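Side-chain contact in Lmo2125 protein (Listeria monocytogenes serovar 1/2a, PDB 5TU0), which binds maltose and probably delivers it, at the outer face of the cell membrane, to a sugar transporter, as solute-binding lipoproteins of its family do: residues Val117-Lys122 with Ala244-Ala249. The protein carries 2 engineered substitutions. Numbering follows the deposited sequence.
Sequences VLYYNK and ANYKEA
Tyr-246, on the short helix 243-248, turns an edge of its ring toward the face of Tyr-119 on strand 105-121, a T-shaped (edge-to-face) pair. CE2 of Tyr-246 does most of the touching: it stands 3.5 Å above the Tyr-119 plane, over the ring centre, and lies 3.7 Å from CG of Tyr-119. CD2 of Tyr-246 follows, 3.8 Å from CE1 of Tyr-119. The planes meet at 81° with centroids 4.8 Å apart, which brings weakly positive ring C-H groups against the pi cloud. Tyrosine suits both places, because two long flat side chains, one from each backbone, together bridge the 9.6 Å between the CA atoms of Tyr-119 and Tyr-246, and each hydroxyl can still find a polar partner. With CG opposite its own carbonyl carbon (chi1 -74°), the Tyr-119 ring lies between Tyr-246 on one face and CG2 of Val-117 towards the rim of the other. Its OH hydrogen-bonds to the carbonyl O of Gly-239, while that of Tyr-246 pairs with Gln-225 NE2; Phe-228 makes a further edge-to-face pair with Tyr-246. Between the two segments the packing is confined to these two buried rings. On the helix's solvent side, Asn-245, Lys-247 and Glu-248 are exposed, where polar and charged side chains can meet water. The contact thus lays the helix against the sheet of one lobe, with the side chain of Tyr-246 about 10 Å from a bound glucose unit. Its chemistry implies cohesion from ring quadrupoles and dispersion, while the hydroxyl bonds would limit how the rings can turn.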
loop_
_atom_site.group_PDB
_atom_site.type_symbol
_atom_site.label_atom_id
_atom_site.label_comp_id
_atom_site.label_asym_id
_atom_site.label_seq_id
_atom_site.Cartn_x
_atom_site.Cartn_y
_atom_site.Cartn_z
ATOM N N VAL A 117 -0.075 9.218 0.533
ATOM C CA VAL A 117 0.168 10.541 -0.002
ATOM C C VAL A 117 -0.403 11.571 0.970
ATOM O O VAL A 117 -1.019 11.208 1.981
ATOM C CB VAL A 117 -0.487 10.713 -1.408
ATOM C CG1 VAL A 117 0.115 9.732 -2.415
ATOM C CG2 VAL A 117 -1.999 10.524 -1.358
ATOM N N LEU A 118 -0.186 12.844 0.674
ATOM C CA LEU A 118 -0.760 13.925 1.487
ATOM C C LEU A 118 -1.926 14.565 0.720
ATOM O O LEU A 118 -1.731 15.124 -0.376
ATOM C CB LEU A 118 0.274 15.009 1.777
ATOM C CG LEU A 118 -0.239 16.148 2.665
ATOM C CD1 LEU A 118 -0.250 15.701 4.123
ATOM C CD2 LEU A 118 0.577 17.420 2.506
ATOM N N TYR A 119 -3.131 14.456 1.267
ATOM C CA TYR A 119 -4.299 15.142 0.708
ATOM C C TYR A 119 -4.396 16.462 1.421
ATOM O O TYR A 119 -4.121 16.523 2.619
ATOM C CB TYR A 119 -5.594 14.393 0.991
ATOM C CG TYR A 119 -5.786 13.149 0.181
ATOM C CD1 TYR A 119 -6.275 13.226 -1.117
ATOM C CD2 TYR A 119 -5.532 11.890 0.724
ATOM C CE1 TYR A 119 -6.466 12.087 -1.871
ATOM C CE2 TYR A 119 -5.736 10.747 -0.014
ATOM C CZ TYR A 119 -6.199 10.849 -1.315
ATOM O OH TYR A 119 -6.386 9.727 -2.065
ATOM N N TYR A 120 -4.763 17.521 0.706
ATOM C CA TYR A 120 -4.968 18.831 1.357
ATOM C C TYR A 120 -6.144 19.529 0.701
ATOM O O TYR A 120 -6.540 19.207 -0.435
ATOM C CB TYR A 120 -3.701 19.719 1.349
ATOM C CG TYR A 120 -3.323 20.291 0.006
ATOM C CD1 TYR A 120 -2.665 19.517 -0.942
ATOM C CD2 TYR A 120 -3.617 21.623 -0.319
ATOM C CE1 TYR A 120 -2.331 20.042 -2.176
ATOM C CE2 TYR A 120 -3.277 22.155 -1.555
ATOM C CZ TYR A 120 -2.634 21.356 -2.474
ATOM O OH TYR A 120 -2.296 21.866 -3.703
ATOM N N ASN A 121 -6.710 20.470 1.431
ATOM C CA ASN A 121 -7.866 21.212 0.972
ATOM C C ASN A 121 -7.426 22.548 0.378
ATOM O O ASN A 121 -6.946 23.429 1.113
ATOM C CB ASN A 121 -8.811 21.419 2.148
ATOM C CG ASN A 121 -10.170 21.921 1.719
ATOM O OD1 ASN A 121 -10.303 22.603 0.692
ATOM N ND2 ASN A 121 -11.188 21.600 2.509
ATOM N N LYS A 122 -7.597 22.694 -0.948
ATOM C CA LYS A 122 -7.214 23.913 -1.651
ATOM C C LYS A 122 -8.033 25.145 -1.234
ATOM O O LYS A 122 -7.610 26.284 -1.484
ATOM C CB LYS A 122 -7.280 23.723 -3.170
ATOM C CG LYS A 122 -6.397 22.610 -3.715
ATOM C CD LYS A 122 -6.371 22.658 -5.232
ATOM C CE LYS A 122 -5.503 21.583 -5.824
ATOM N NZ LYS A 122 -5.527 21.686 -7.302
ATOM N N ALA A 244 -11.803 8.963 -4.235
ATOM C CA ALA A 244 -13.185 8.813 -4.697
ATOM C C ALA A 244 -14.182 9.445 -3.715
ATOM O O ALA A 244 -15.101 10.139 -4.139
ATOM C CB ALA A 244 -13.520 7.339 -4.918
ATOM N N ASN A 245 -13.989 9.211 -2.414
ATOM C CA ASN A 245 -14.856 9.794 -1.370
ATOM C C ASN A 245 -14.779 11.307 -1.323
ATOM O O ASN A 245 -15.784 11.977 -1.086
ATOM C CB ASN A 245 -14.485 9.273 0.028
ATOM C CG ASN A 245 -14.720 7.790 0.184
ATOM O OD1 ASN A 245 -15.575 7.217 -0.473
ATOM N ND2 ASN A 245 -13.970 7.162 1.079
ATOM N N TYR A 246 -13.584 11.858 -1.511
ATOM C CA TYR A 246 -13.438 13.314 -1.469
ATOM C C TYR A 246 -14.068 13.931 -2.713
ATOM O O TYR A 246 -14.568 15.042 -2.651
ATOM C CB TYR A 246 -11.974 13.737 -1.303
ATOM C CG TYR A 246 -11.246 13.011 -0.181
ATOM C CD1 TYR A 246 -11.894 12.697 1.011
ATOM C CD2 TYR A 246 -9.899 12.691 -0.298
ATOM C CE1 TYR A 246 -11.238 12.044 2.032
ATOM C CE2 TYR A 246 -9.227 12.037 0.727
ATOM C CZ TYR A 246 -9.904 11.718 1.890
ATOM O OH TYR A 246 -9.257 11.070 2.909
ATOM N N LYS A 247 -14.022 13.207 -3.837
ATOM C CA LYS A 247 -14.678 13.655 -5.083
ATOM C C LYS A 247 -16.199 13.645 -4.900
ATOM O O LYS A 247 -16.877 14.587 -5.307
ATOM C CB LYS A 247 -14.278 12.785 -6.282
ATOM C CG LYS A 247 -12.834 12.982 -6.708
ATOM C CD LYS A 247 -12.447 12.199 -7.960
ATOM C CE LYS A 247 -12.385 10.710 -7.700
ATOM N NZ LYS A 247 -11.852 9.961 -8.872
ATOM N N GLU A 248 -16.718 12.587 -4.272
ATOM C CA GLU A 248 -18.160 12.476 -3.969
ATOM C C GLU A 248 -18.642 13.607 -3.053
ATOM O O GLU A 248 -19.743 14.123 -3.229
ATOM C CB GLU A 248 -18.480 11.136 -3.294
ATOM C CG GLU A 248 -18.419 9.906 -4.197
ATOM C CD GLU A 248 -19.605 9.777 -5.148
ATOM O OE1 GLU A 248 -20.384 10.750 -5.305
ATOM O OE2 GLU A 248 -19.757 8.683 -5.746
ATOM N N ALA A 249 -17.812 13.979 -2.080
ATOM C CA ALA A 249 -18.146 15.047 -1.132
ATOM C C ALA A 249 -17.838 16.461 -1.672
ATOM O O ALA A 249 -17.993 17.447 -0.952
ATOM C CB ALA A 249 -17.431 14.812 0.189
#